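Uncharacterized protein ScGH5_18 (Streptomyces cattleya, PDB 7LR8) is a family 5 glycoside hydrolase that probably cleaves the beta-1,4 bond of Man-GlcNAc, the disaccharide from the core of N-glycans. Local coordinates at residues 302-307 with 321-326. The protein carries 1 engineered substitution. Sequence-based numbering, arbitrary orientation.
With BMA (beta-D-mannopyranose), chain D.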
loop_
_atom_site.group_PDB
_atom_site.type_symbol
_atom_site.label_atom_id
_atom_site.label_comp_id
_atom_site.label_asym_id
_atom_site.label_seq_id
_atom_site.Cartn_x
_atom_site.Cartn_y
_atom_site.Cartn_z
ATOM N N THR B 302 1.130 28.651 -4.863
ATOM C CA THR B 302 0.362 27.496 -5.306
ATOM C C THR B 302 -0.549 27.077 -4.161
ATOM O O THR B 302 -0.080 26.546 -3.149
ATOM C CB THR B 302 1.291 26.366 -5.757
ATOM O OG1 THR B 302 2.273 26.900 -6.670
ATOM C CG2 THR B 302 0.505 25.275 -6.462
ATOM N N TRP B 303 -1.843 27.368 -4.295
ATOM C CA TRP B 303 -2.795 27.139 -3.224
ATOM C C TRP B 303 -3.113 25.656 -3.086
ATOM O O TRP B 303 -3.253 24.942 -4.082
ATOM C CB TRP B 303 -4.092 27.929 -3.472
ATOM C CG TRP B 303 -4.859 28.088 -2.213
ATOM C CD1 TRP B 303 -5.819 27.250 -1.719
ATOM C CD2 TRP B 303 -4.694 29.127 -1.243
ATOM N NE1 TRP B 303 -6.276 27.721 -0.505
ATOM C CE2 TRP B 303 -5.590 28.866 -0.191
ATOM C CE3 TRP B 303 -3.870 30.258 -1.162
ATOM C CZ2 TRP B 303 -5.686 29.691 0.921
ATOM C CZ3 TRP B 303 -3.968 31.071 -0.049
ATOM C CH2 TRP B 303 -4.862 30.784 0.969
ATOM N N TRP B 304 -3.193 25.189 -1.838
ATOM C CA TRP B 304 -3.707 23.854 -1.531
ATOM C C TRP B 304 -5.123 24.032 -1.014
ATOM O O TRP B 304 -5.307 24.518 0.103
ATOM C CB TRP B 304 -2.871 23.141 -0.471
ATOM C CG TRP B 304 -3.331 21.718 -0.315
ATOM C CD1 TRP B 304 -4.472 21.278 0.297
ATOM C CD2 TRP B 304 -2.680 20.548 -0.836
ATOM N NE1 TRP B 304 -4.570 19.910 0.190
ATOM C CE2 TRP B 304 -3.477 19.439 -0.494
ATOM C CE3 TRP B 304 -1.491 20.333 -1.543
ATOM C CZ2 TRP B 304 -3.133 18.144 -0.856
ATOM C CZ3 TRP B 304 -1.154 19.046 -1.893
ATOM C CH2 TRP B 304 -1.963 17.968 -1.548
ATOM N N CYS B 305 -6.123 23.602 -1.786
ATOM C CA CYS B 305 -5.975 22.847 -3.021
ATOM C C CYS B 305 -7.076 23.293 -3.982
ATOM O O CYS B 305 -7.868 24.186 -3.656
ATOM C CB CYS B 305 -6.071 21.347 -2.750
ATOM S SG CYS B 305 -7.505 20.897 -1.727
ATOM N N SER B 306 -7.135 22.671 -5.158
ATOM C CA SER B 306 -8.105 23.112 -6.158
ATOM C C SER B 306 -9.530 22.781 -5.719
ATOM O O SER B 306 -10.420 23.648 -5.753
ATOM C CB SER B 306 -7.776 22.482 -7.513
ATOM O OG SER B 306 -7.922 21.072 -7.491
ATOM N N HIS B 307 -9.758 21.542 -5.267
ATOM C CA HIS B 307 -11.100 21.038 -5.024
ATOM C C HIS B 307 -11.207 20.386 -3.656
ATOM O O HIS B 307 -10.288 19.697 -3.202
ATOM C CB HIS B 307 -11.505 20.037 -6.106
ATOM C CG HIS B 307 -11.681 20.658 -7.456
ATOM N ND1 HIS B 307 -10.630 20.864 -8.325
ATOM C CD2 HIS B 307 -12.782 21.151 -8.073
ATOM C CE1 HIS B 307 -11.079 21.439 -9.427
ATOM N NE2 HIS B 307 -12.380 21.633 -9.296
ATOM N N TYR B 321 -10.938 18.035 4.173
ATOM C CA TYR B 321 -12.047 17.958 3.230
ATOM C C TYR B 321 -12.371 19.311 2.606
ATOM O O TYR B 321 -12.763 19.367 1.438
ATOM C CB TYR B 321 -13.296 17.403 3.916
ATOM C CG TYR B 321 -13.190 15.941 4.300
ATOM C CD1 TYR B 321 -13.321 14.933 3.343
ATOM C CD2 TYR B 321 -12.979 15.577 5.617
ATOM C CE1 TYR B 321 -13.242 13.610 3.697
ATOM C CE2 TYR B 321 -12.875 14.258 5.975
ATOM C CZ TYR B 321 -13.019 13.282 5.019
ATOM O OH TYR B 321 -12.928 11.963 5.387
ATOM N N SER B 322 -12.224 20.403 3.350
ATOM C CA SER B 322 -12.661 21.706 2.862
ATOM C C SER B 322 -11.496 22.642 2.550
ATOM O O SER B 322 -11.625 23.863 2.682
ATOM C CB SER B 322 -13.619 22.346 3.865
ATOM O OG SER B 322 -14.782 21.546 4.012
ATOM N N LEU B 323 -10.357 22.088 2.122
ATOM C CA LEU B 323 -9.215 22.893 1.699
ATOM C C LEU B 323 -9.351 23.433 0.275
ATOM O O LEU B 323 -8.487 24.194 -0.164
ATOM C CB LEU B 323 -7.917 22.081 1.826
ATOM C CG LEU B 323 -7.477 21.959 3.291
ATOM C CD1 LEU B 323 -6.210 21.146 3.460
ATOM C CD2 LEU B 323 -7.300 23.350 3.898
ATOM N N GLY B 324 -10.399 23.071 -0.457
ATOM C CA GLY B 324 -10.492 23.490 -1.846
ATOM C C GLY B 324 -10.850 24.959 -1.997
ATOM O O GLY B 324 -11.459 25.577 -1.123
ATOM N N LEU B 325 -10.420 25.532 -3.127
ATOM C CA LEU B 325 -10.961 26.800 -3.591
ATOM C C LEU B 325 -12.281 26.601 -4.314
ATOM O O LEU B 325 -13.046 27.561 -4.473
ATOM C CB LEU B 325 -9.959 27.482 -4.526
ATOM C CG LEU B 325 -8.605 27.847 -3.919
ATOM C CD1 LEU B 325 -7.700 28.483 -4.971
ATOM C CD2 LEU B 325 -8.776 28.770 -2.711
ATOM N N LEU B 326 -12.546 25.370 -4.747
ATOM C CA LEU B 326 -13.770 24.985 -5.432
ATOM C C LEU B 326 -14.411 23.817 -4.686
ATOM O O LEU B 326 -13.722 22.987 -4.085
ATOM C CB LEU B 326 -13.469 24.588 -6.889
ATOM C CG LEU B 326 -12.915 25.752 -7.719
ATOM C CD1 LEU B 326 -11.757 25.303 -8.608
ATOM C CD2 LEU B 326 -14.036 26.360 -8.539
HETATM C C1 BMA D . 0.541 18.937 3.384
HETATM C C2 BMA D . 0.164 18.389 1.971
HETATM C C3 BMA D . -0.909 17.331 2.128
HETATM C C4 BMA D . -2.054 17.844 3.105
HETATM C C5 BMA D . -1.876 19.351 3.443
HETATM C C6 BMA D . -2.880 19.866 4.451
HETATM O O2 BMA D . 1.285 17.823 1.309
HETATM O O3 BMA D . -0.328 16.068 2.541
HETATM O O4 BMA D . -3.287 17.648 2.470
HETATM O O5 BMA D . -0.584 19.563 4.043
HETATM O O6 BMA D . -2.688 19.113 5.673
HETATM O O HOH W 1 -7.422 26.051 1.626
#
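L323 meets W304 at the sugar site: its CB lies in the indole plane at the edge, and its CD1 reaches W304 CD1 at 3.6 Å, then goes on to touch C6 of the mannose. W304 turns CG anti to its own backbone N (chi1 -173°), which lays one ring face against the mannose, C3 standing 3.8 Å above the plane; CB of C305, after a cis peptide, covers the opposite face near the rim. Replacing W304 with alanine would take away the indole face beside the mannose and would probably leave L323 free to shift. W303 heads instead toward helix 334-349, and L325 crosses it at about a right angle, its CD2 3.7 Å from the centroid of the W303 five-membered ring, a CH-pi contact over the face. H307 and L326 lie side by side, CD1 of L326 over the imidazole face, while S306 OG bonds H307 ND1 at 2.8 Å. Three backbone hydrogen bonds join the segments: C305 N to L323 O, L325 N to C305 O, and L326 N to S306 O. A water accepts from W303 NE1 and probably donates to L323 O. This cis-Trp on barrel strand 298-304, familiar from GH5 enzymes, thus gives the mannose an apolar wall, complementing polar E320 and N152.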